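Local coordinates for protein putative O-GlcNAcase nagJ (Clostridium perfringens, PDB 6PV5) that probably hydrolyses terminal N-acetylhexosamine residues from glycans, as a family 84 glycoside hydrolase, through the (beta/alpha)8-barrel domain held in this fragment, at residues Trp303-Asn308 with Val340-Ser345; Leu335-Val340 with Ile368-Thr373; Gln313-Leu318 with Lys358-Thr363. All coordinates share one frame; numbering follows the deposited sequence. Where two conformers were deposited one is given.

Contact 1: Trp303-Asn308 with Val340-Ser345; sequences WDDIEN and VEYWGS. With EDO (1,2-ethanediol), chain F.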
loop_
_atom_site.group_PDB
_atom_site.type_symbol
_atom_site.label_atom_id
_atom_site.label_comp_id
_atom_site.label_asym_id
_atom_site.label_seq_id
_atom_site.Cartn_x
_atom_site.Cartn_y
_atom_site.Cartn_z
ATOM N N TRP A 303 13.418 16.226 6.657
ATOM C CA TRP A 303 13.269 17.446 7.448
ATOM C C TRP A 303 11.815 17.695 7.859
ATOM O O TRP A 303 11.469 18.796 8.270
ATOM C CB TRP A 303 13.836 18.666 6.711
ATOM C CG TRP A 303 15.211 18.449 6.152
ATOM C CD1 TRP A 303 15.528 18.089 4.874
ATOM C CD2 TRP A 303 16.455 18.533 6.871
ATOM N NE1 TRP A 303 16.883 17.963 4.741
ATOM C CE2 TRP A 303 17.481 18.240 5.945
ATOM C CE3 TRP A 303 16.806 18.856 8.190
ATOM C CZ2 TRP A 303 18.830 18.254 6.302
ATOM C CZ3 TRP A 303 18.140 18.854 8.549
ATOM C CH2 TRP A 303 19.130 18.556 7.611
ATOM N N ASP A 304 10.944 16.697 7.711
ATOM C CA ASP A 304 9.545 16.909 8.057
ATOM C C ASP A 304 9.425 17.151 9.558
ATOM O O ASP A 304 10.083 16.493 10.363
ATOM C CB ASP A 304 8.642 15.751 7.623
ATOM C CG ASP A 304 8.965 14.416 8.282
ATOM O OD1 ASP A 304 10.132 13.993 8.209
ATOM O OD2 ASP A 304 8.042 13.801 8.852
ATOM N N ASP A 305 8.568 18.109 9.921
ATOM C CA ASP A 305 8.192 18.297 11.312
ATOM C C ASP A 305 9.429 18.580 12.179
ATOM O O ASP A 305 9.709 17.833 13.112
ATOM C CB ASP A 305 7.353 17.113 11.832
ATOM C CG ASP A 305 6.124 16.732 11.011
ATOM O OD1 ASP A 305 5.267 17.621 10.732
ATOM O OD2 ASP A 305 6.006 15.526 10.685
ATOM N N ILE A 306 10.149 19.671 11.870
ATOM C CA ILE A 306 11.165 20.226 12.750
ATOM C C ILE A 306 11.026 21.746 12.835
ATOM O O ILE A 306 10.063 22.331 12.325
ATOM C CB ILE A 306 12.588 19.832 12.311
ATOM C CG1 ILE A 306 12.872 20.253 10.865
ATOM C CG2 ILE A 306 12.837 18.350 12.557
ATOM C CD1 ILE A 306 14.320 20.556 10.577
ATOM N N GLU A 307 12.043 22.363 13.462
ATOM C CA GLU A 307 12.066 23.775 13.811
ATOM C C GLU A 307 12.740 24.600 12.714
ATOM O O GLU A 307 12.192 25.615 12.284
ATOM C CB GLU A 307 12.769 23.981 15.156
ATOM N N ASN A 308 13.936 24.180 12.282
ATOM C CA ASN A 308 14.741 24.977 11.367
ATOM C C ASN A 308 13.992 25.234 10.051
ATOM O O ASN A 308 13.388 24.350 9.445
ATOM C CB ASN A 308 16.170 24.432 11.245
ATOM C CG ASN A 308 16.878 24.882 9.984
ATOM O OD1 ASN A 308 17.033 24.105 9.046
ATOM N ND2 ASN A 308 17.296 26.137 9.939
ATOM N N VAL A 340 10.572 20.649 4.830
ATOM C CA VAL A 340 9.785 21.216 5.908
ATOM C C VAL A 340 8.377 21.526 5.383
ATOM O O VAL A 340 7.401 21.195 6.046
ATOM C CB VAL A 340 10.471 22.459 6.516
ATOM C CG1 VAL A 340 9.552 23.221 7.459
ATOM C CG2 VAL A 340 11.778 22.112 7.213
ATOM N N GLU A 341 8.286 22.145 4.195
ATOM C CA GLU A 341 7.015 22.470 3.562
ATOM C C GLU A 341 6.606 21.294 2.680
ATOM O O GLU A 341 6.853 21.294 1.478
ATOM C CB GLU A 341 7.091 23.822 2.825
ATOM C CG GLU A 341 7.241 25.015 3.762
ATOM C CD GLU A 341 7.552 26.404 3.202
ATOM O OE1 GLU A 341 7.886 26.540 1.998
ATOM O OE2 GLU A 341 7.478 27.363 3.988
ATOM N N TYR A 342 5.992 20.265 3.280
ATOM C CA TYR A 342 5.894 19.008 2.561
ATOM C C TYR A 342 4.519 18.822 1.942
ATOM O O TYR A 342 4.324 17.842 1.237
ATOM C CB TYR A 342 6.284 17.795 3.411
ATOM C CG TYR A 342 5.559 17.647 4.725
ATOM C CD1 TYR A 342 6.110 18.132 5.901
ATOM C CD2 TYR A 342 4.320 17.019 4.791
ATOM C CE1 TYR A 342 5.443 18.019 7.113
ATOM C CE2 TYR A 342 3.651 16.885 5.993
ATOM C CZ TYR A 342 4.204 17.390 7.151
ATOM O OH TYR A 342 3.505 17.275 8.318
ATOM N N TRP A 343 3.583 19.743 2.204
ATOM C CA TRP A 343 2.305 19.697 1.505
ATOM C C TRP A 343 2.179 20.891 0.555
ATOM O O TRP A 343 2.773 21.940 0.772
ATOM C CB TRP A 343 1.121 19.518 2.483
ATOM C CG TRP A 343 0.863 20.652 3.427
ATOM C CD1 TRP A 343 -0.066 21.642 3.270
ATOM C CD2 TRP A 343 1.522 20.926 4.675
ATOM N NE1 TRP A 343 -0.022 22.518 4.316
ATOM C CE2 TRP A 343 0.915 22.078 5.216
ATOM C CE3 TRP A 343 2.542 20.300 5.406
ATOM C CZ2 TRP A 343 1.309 22.629 6.435
ATOM C CZ3 TRP A 343 2.928 20.845 6.614
ATOM C CH2 TRP A 343 2.331 22.003 7.114
ATOM N N GLY A 344 1.457 20.697 -0.547
ATOM C CA GLY A 344 1.386 21.693 -1.604
ATOM C C GLY A 344 1.045 23.098 -1.112
ATOM O O GLY A 344 1.730 24.067 -1.460
ATOM N N SER A 345 -0.010 23.198 -0.294
ATOM C CA SER A 345 -0.447 24.499 0.194
ATOM C C SER A 345 0.612 25.193 1.053
ATOM O O SER A 345 0.673 26.426 1.059
ATOM C CB SER A 345 -1.774 24.406 0.900
ATOM O OG SER A 345 -2.751 23.952 -0.029
HETATM C C1 EDO F . 8.106 30.673 4.443
HETATM O O1 EDO F . 8.627 29.689 3.594
HETATM C C2 EDO F . 8.918 30.584 5.613
HETATM O O2 EDO F . 10.216 30.755 5.100
HETATM O O HOH W 1 7.310 20.648 8.639
#
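The backbones of Trp303-Asn308 and Val340-Ser345 come nearest at Asp304 and Val340, whose CA atoms lie 4.8 Å apart, and neither segment is regular helix or strand. Val340 makes the apolar part of the contact. Its CG2 branch lies 3.5 Å from Trp303 O and equally close to Asn308 O. The same methyl packs on Trp303 CB at 4.0 Å and on Ile306 CG1. Tyr342 makes the polar part. Its CG sits between the backbone N and the carbonyl carbon (chi1 54°), a setting that brings the ring to Asp304 and Asp305. Asp304 CB approaches ring atom CD1 at 3.9 Å. Asp305 OD1 reaches the ring edge, near its plane, and stands 3.0 Å from Tyr342 OH. The carboxylate is turned 85° from the ring. This hydrogen bond is uncertain, because the hydroxyl has another acceptor within reach and Asp305 is poorly ordered. Trp343 turns its edge to one face of the Tyr342 ring, with CE3 over the ring centre. A water joins the backbones, accepting from Asp305 N and donating to Val340 O at 2.7 Å. Asp305 is the predicted proton donor, so these loops form part of the presumed active site at the C-terminal end of the barrel strands. Glu341 points elsewhere: its OE2 accepts from O1 of an ethanediol, probably from the crystallisation liquor, at 2.6 Å and forms a salt bridge with Arg309. Segment 303-308 links strand 298-302 to helix 311-326, where Gln314 packs on Trp303, Ile306 and Val340; segment 340-345 follows strand 336-338.

Contact 2: Leu335-Val340 with Ile368-Thr373; sequences LITVPV and IEVMWT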
loop_
_atom_site.group_PDB
_atom_site.type_symbol
_atom_site.label_atom_id
_atom_site.label_comp_id
_atom_site.label_asym_id
_atom_site.label_seq_id
_atom_site.Cartn_x
_atom_site.Cartn_y
_atom_site.Cartn_z
ATOM N N LEU A 335 19.561 9.481 -3.128
ATOM C CA LEU A 335 19.125 9.953 -1.828
ATOM C C LEU A 335 17.658 10.374 -1.935
ATOM O O LEU A 335 17.203 10.778 -3.006
ATOM C CB LEU A 335 19.979 11.162 -1.452
ATOM C CG LEU A 335 19.667 11.827 -0.109
ATOM C CD1 LEU A 335 19.953 10.884 1.050
ATOM C CD2 LEU A 335 20.472 13.104 0.067
ATOM N N ILE A 336 16.936 10.261 -0.812
ATOM C CA ILE A 336 15.527 10.617 -0.738
ATOM C C ILE A 336 15.381 11.644 0.369
ATOM O O ILE A 336 16.060 11.535 1.387
ATOM C CB ILE A 336 14.690 9.361 -0.430
ATOM C CG1 ILE A 336 14.690 8.385 -1.608
ATOM C CG2 ILE A 336 13.281 9.742 0.018
ATOM C CD1 ILE A 336 14.067 7.035 -1.285
ATOM N N THR A 337 14.533 12.654 0.151
ATOM C CA THR A 337 14.319 13.635 1.205
ATOM C C THR A 337 12.838 14.002 1.307
ATOM O O THR A 337 12.042 13.667 0.431
ATOM C CB THR A 337 15.200 14.880 1.001
ATOM O OG1 THR A 337 15.170 15.652 2.199
ATOM C CG2 THR A 337 14.762 15.761 -0.147
ATOM N N VAL A 338 12.495 14.714 2.386
ATOM C CA VAL A 338 11.192 15.348 2.522
ATOM C C VAL A 338 11.414 16.729 3.127
ATOM O O VAL A 338 12.093 16.871 4.141
ATOM C CB VAL A 338 10.168 14.509 3.334
ATOM C CG1 VAL A 338 10.626 14.278 4.758
ATOM C CG2 VAL A 338 8.796 15.179 3.369
ATOM N N PRO A 339 10.831 17.786 2.521
ATOM C CA PRO A 339 11.051 19.155 2.978
ATOM C C PRO A 339 10.264 19.484 4.246
ATOM O O PRO A 339 9.394 18.715 4.660
ATOM C CB PRO A 339 10.561 20.040 1.819
ATOM C CG PRO A 339 10.044 19.101 0.748
ATOM C CD PRO A 339 9.987 17.709 1.329
ATOM N N VAL A 340 10.572 20.649 4.830
ATOM C CA VAL A 340 9.785 21.216 5.908
ATOM C C VAL A 340 8.377 21.526 5.383
ATOM O O VAL A 340 7.401 21.195 6.046
ATOM C CB VAL A 340 10.471 22.459 6.516
ATOM C CG1 VAL A 340 9.552 23.221 7.459
ATOM C CG2 VAL A 340 11.778 22.112 7.213
ATOM N N ILE A 368 18.299 14.161 -6.487
ATOM C CA ILE A 368 17.789 13.826 -5.164
ATOM C C ILE A 368 16.265 13.764 -5.242
ATOM O O ILE A 368 15.647 14.680 -5.764
ATOM C CB ILE A 368 18.267 14.832 -4.104
ATOM C CG1 ILE A 368 19.794 14.806 -3.945
ATOM C CG2 ILE A 368 17.537 14.597 -2.782
ATOM C CD1 ILE A 368 20.362 15.966 -3.132
ATOM N N GLU A 369 15.681 12.680 -4.707
ATOM C CA GLU A 369 14.248 12.433 -4.740
ATOM C C GLU A 369 13.595 13.217 -3.608
ATOM O O GLU A 369 14.184 13.335 -2.538
ATOM C CB GLU A 369 13.979 10.929 -4.644
ATOM C CG GLU A 369 14.803 10.113 -5.636
ATOM C CD GLU A 369 14.308 10.177 -7.076
ATOM O OE1 GLU A 369 13.436 11.034 -7.377
ATOM O OE2 GLU A 369 14.775 9.362 -7.898
ATOM N N VAL A 370 12.409 13.787 -3.888
ATOM C CA VAL A 370 11.677 14.628 -2.949
ATOM C C VAL A 370 10.240 14.120 -2.819
ATOM O O VAL A 370 9.527 13.992 -3.817
ATOM C CB VAL A 370 11.696 16.120 -3.335
ATOM C CG1 VAL A 370 10.981 16.984 -2.304
ATOM C CG2 VAL A 370 13.122 16.636 -3.483
ATOM N N MET A 371 9.837 13.880 -1.560
ATOM C CA MET A 371 8.517 13.376 -1.200
ATOM C C MET A 371 7.627 14.548 -0.804
ATOM O O MET A 371 8.076 15.513 -0.191
ATOM C CB MET A 371 8.604 12.364 -0.044
ATOM C CG MET A 371 9.312 11.074 -0.479
ATOM S SD MET A 371 9.411 9.736 0.773
ATOM C CE MET A 371 10.375 10.472 2.090
ATOM N N TRP A 372 6.359 14.466 -1.198
ATOM C CA TRP A 372 5.387 15.417 -0.696
ATOM C C TRP A 372 4.061 14.687 -0.518
ATOM O O TRP A 372 3.908 13.562 -1.008
ATOM C CB TRP A 372 5.315 16.642 -1.633
ATOM C CG TRP A 372 4.108 16.782 -2.515
ATOM C CD1 TRP A 372 3.190 17.797 -2.466
ATOM C CD2 TRP A 372 3.740 15.970 -3.648
ATOM N NE1 TRP A 372 2.267 17.658 -3.473
ATOM C CE2 TRP A 372 2.560 16.531 -4.194
ATOM C CE3 TRP A 372 4.262 14.805 -4.232
ATOM C CZ2 TRP A 372 1.908 15.979 -5.296
ATOM C CZ3 TRP A 372 3.621 14.264 -5.323
ATOM C CH2 TRP A 372 2.460 14.837 -5.851
ATOM N N THR A 373 3.118 15.305 0.206
ATOM C CA THR A 373 1.924 14.554 0.585
ATOM C C THR A 373 0.718 14.881 -0.300
ATOM O O THR A 373 -0.342 14.263 -0.143
ATOM C CB THR A 373 1.608 14.774 2.073
ATOM O OG1 THR A 373 1.409 16.178 2.272
ATOM C CG2 THR A 373 2.696 14.252 2.994
#
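Ile336 and Met371 meet through methyl groups, with Ile336 CG2 3.6 Å from Met371 CE. The thioether is extended to SD and then bends (chi3 -62°), which carries CE back over the neighbouring strand. Val338 CB also packs on this methyl, at 4.2 Å. Thr337 and Val370 lie side by side and point the same way, their CG2 atoms 3.8 Å apart. The Thr337 methyl also touches Ile368 CG2. Further along, Pro339 CG rests on Val370 CG1, and at the other end Leu335 CD2 approaches Ile368 CD1. Strands 336-338 and 369-372 are the parallel fifth and sixth strands of the (beta/alpha)8 barrel. Their short axes differ by 35° in direction. Ile336 pairs with Glu369 on the inner side of the barrel, where Ile336 touches Ala300 and Met371 touches Leu302. Thr337 pairs with Val370 on the other face, toward the surrounding helices, touching Leu318 and Tyr395 respectively. Three backbone bonds join the strands. Glu369 N donates to Leu335 O at 3.0 Å, Thr337 N to Glu369 O at 2.8 Å, and Met371 N to Thr337 O. Thr337 OG1 bonds to Ile301 O of the preceding strand. At the polar edge, Glu369 lays CB and CG beside Leu335 O, each 3.6 Å from it. Its chain then bends at chi2 (-76°), and OE2 forms a salt bridge with Lys187.

Contact 3: Gln313-Leu318 with Lys358-Thr363; sequences QQAEVL and KEFAET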
loop_
_atom_site.group_PDB
_atom_site.type_symbol
_atom_site.label_atom_id
_atom_site.label_comp_id
_atom_site.label_asym_id
_atom_site.label_seq_id
_atom_site.Cartn_x
_atom_site.Cartn_y
_atom_site.Cartn_z
ATOM N N GLN A 313 20.495 25.787 3.844
ATOM C CA GLN A 313 21.358 24.957 4.677
ATOM C C GLN A 313 20.939 23.491 4.620
ATOM O O GLN A 313 21.799 22.608 4.549
ATOM C CB GLN A 313 21.399 25.490 6.112
ATOM C CG GLN A 313 22.056 26.863 6.196
ATOM C CD GLN A 313 21.967 27.564 7.530
ATOM O OE1 GLN A 313 20.909 27.658 8.149
ATOM N NE2 GLN A 313 23.086 28.109 7.971
ATOM N N GLN A 314 19.621 23.229 4.620
ATOM C CA GLN A 314 19.148 21.850 4.561
ATOM C C GLN A 314 19.492 21.227 3.206
ATOM O O GLN A 314 19.903 20.070 3.133
ATOM C CB GLN A 314 17.644 21.743 4.852
ATOM C CG GLN A 314 17.244 22.202 6.253
ATOM C CD GLN A 314 15.747 22.291 6.439
ATOM O OE1 GLN A 314 14.959 21.867 5.593
ATOM N NE2 GLN A 314 15.336 22.815 7.583
ATOM N N ALA A 315 19.289 21.990 2.126
ATOM C CA ALA A 315 19.567 21.476 0.799
ATOM C C ALA A 315 21.069 21.241 0.651
ATOM O O ALA A 315 21.486 20.263 0.026
ATOM C CB ALA A 315 19.041 22.423 -0.247
ATOM N N GLU A 316 21.867 22.136 1.243
ATOM C CA GLU A 316 23.316 22.010 1.142
ATOM C C GLU A 316 23.815 20.746 1.841
ATOM O O GLU A 316 24.620 20.018 1.258
ATOM C CB GLU A 316 24.035 23.286 1.590
ATOM C CG GLU A 316 23.939 24.374 0.539
ATOM C CD GLU A 316 24.553 25.700 0.948
ATOM O OE1 GLU A 316 24.983 25.818 2.126
ATOM O OE2 GLU A 316 24.607 26.614 0.081
ATOM N N VAL A 317 23.311 20.479 3.061
ATOM C CA VAL A 317 23.629 19.250 3.782
ATOM C C VAL A 317 23.321 18.062 2.880
ATOM O O VAL A 317 24.148 17.163 2.762
ATOM C CB VAL A 317 22.907 19.145 5.142
ATOM C CG1 VAL A 317 22.789 17.705 5.632
ATOM C CG2 VAL A 317 23.548 20.031 6.197
ATOM N N LEU A 318 22.164 18.108 2.198
ATOM C CA LEU A 318 21.742 17.034 1.308
ATOM C C LEU A 318 22.665 16.900 0.092
ATOM O O LEU A 318 22.939 15.782 -0.349
ATOM C CB LEU A 318 20.294 17.261 0.837
ATOM C CG LEU A 318 19.168 17.082 1.868
ATOM C CD1 LEU A 318 17.815 17.397 1.234
ATOM C CD2 LEU A 318 19.133 15.659 2.423
ATOM N N LYS A 358 11.374 27.963 -2.112
ATOM C CA LYS A 358 12.135 28.601 -3.171
ATOM C C LYS A 358 13.614 28.247 -2.991
ATOM O O LYS A 358 14.237 27.722 -3.892
ATOM C CB LYS A 358 11.877 30.110 -3.160
ATOM C CG LYS A 358 12.707 30.924 -4.139
ATOM C CD LYS A 358 12.360 32.400 -4.125
ATOM C CE LYS A 358 13.202 33.201 -5.097
ATOM N NZ LYS A 358 13.211 32.579 -6.444
ATOM N N GLU A 359 14.130 28.489 -1.794
ATOM C CA GLU A 359 15.525 28.264 -1.464
ATOM C C GLU A 359 15.851 26.773 -1.459
ATOM O O GLU A 359 16.874 26.370 -2.014
ATOM C CB GLU A 359 15.825 28.934 -0.126
ATOM C CG GLU A 359 15.544 30.423 -0.178
ATOM C CD GLU A 359 16.065 31.206 1.007
ATOM O OE1 GLU A 359 16.424 30.564 2.022
ATOM O OE2 GLU A 359 16.105 32.461 0.910
ATOM N N PHE A 360 14.975 25.957 -0.848
ATOM C CA PHE A 360 15.210 24.524 -0.802
ATOM C C PHE A 360 15.263 23.952 -2.220
ATOM O O PHE A 360 16.213 23.240 -2.563
ATOM C CB PHE A 360 14.232 23.805 0.142
ATOM C CG PHE A 360 14.517 22.339 0.366
ATOM C CD1 PHE A 360 15.474 21.923 1.285
ATOM C CD2 PHE A 360 13.834 21.358 -0.350
ATOM C CE1 PHE A 360 15.728 20.568 1.477
ATOM C CE2 PHE A 360 14.077 20.004 -0.144
ATOM C CZ PHE A 360 15.022 19.610 0.780
ATOM N N ALA A 361 14.250 24.264 -3.044
ATOM C CA ALA A 361 14.140 23.668 -4.367
ATOM C C ALA A 361 15.253 24.161 -5.304
ATOM O O ALA A 361 15.776 23.391 -6.107
ATOM C CB ALA A 361 12.775 23.942 -4.955
ATOM N N GLU A 362 15.582 25.451 -5.223
ATOM C CA GLU A 362 16.571 26.052 -6.108
ATOM C C GLU A 362 17.951 25.479 -5.802
ATOM O O GLU A 362 18.706 25.215 -6.723
ATOM C CB GLU A 362 16.582 27.574 -5.949
ATOM N N THR A 363 18.257 25.260 -4.514
ATOM C CA THR A 363 19.558 24.750 -4.105
ATOM C C THR A 363 19.732 23.254 -4.377
ATOM O O THR A 363 20.845 22.821 -4.643
ATOM C CB THR A 363 19.811 25.021 -2.620
ATOM O OG1 THR A 363 19.506 26.394 -2.436
ATOM C CG2 THR A 363 21.225 24.738 -2.169
#
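Apolar contacts join the two segments, with the Phe360 ring and Thr363 set against Ala315 and its neighbours. Phe360 CG is anti to the backbone N (chi1 -173°), which swings the ring across to helix 311-326. Leu318 CD1 reaches ring atom CZ at 3.6 Å, and the two side chains cross at about a right angle. Gln314 CB comes to the ring edge, near its plane, 4.1 Å from CE1. Ala315 CB lies 3.9 Å from ring atom CD1. The same methyl packs on Thr363 CB at 3.6 Å and on its CG2, while Glu316 CG adds a contact to Thr363 CG2. Helices 311-326 and 355-363 belong to the helical layer outside the (beta/alpha)8 barrel; barrel strand 336-338 lies between them in the chain, and strand 369-372 follows helix 355-363. The axes of 313-318 and 358-363 run 24° from parallel and approach to 8.4 Å. The small Ala315 side chain faces the other helix where the CA atoms of Ala315 and Phe360 come nearest. Among the polar bonds, Thr363 OG1 donates to Glu359 O at 2.7 Å. That carbonyl also accepts from Thr363 N. Thr363 O accepts from Asn319 ND2, which joins the helices. The Gln314 amide is held at both ends: NE2 bonds to Asn308 OD1 and OE1 to Tyr356 OH. Tyr356 also lays its ring almost parallel to that of Phe360.

The three contacts lie in one sector of the catalytic barrel. Contact 2 joins two adjacent strands, and contact 1 lies about 10 Å away, centre to centre, in the loops after strands 298-302 and 336-338. They share Val340. Backbone bonds tie them together: Trp303 N is 2.9 Å from Val338 O, and Tyr342 O is 3.0 Å from Thr373 N. Contact 3 packs outside the strands, with Leu318 CD1 3.3 Å from Thr337 OG1. Val340 CG2 lies 3.6 Å from Gln314 OE1 and links contact 1 to contact 3. Asp305, the predicted proton donor, belongs to contact 1. The side chain of Val338 is about 8 Å from that of Asp305. The side chain of Gln314 is about 11 Å from that of Asp305.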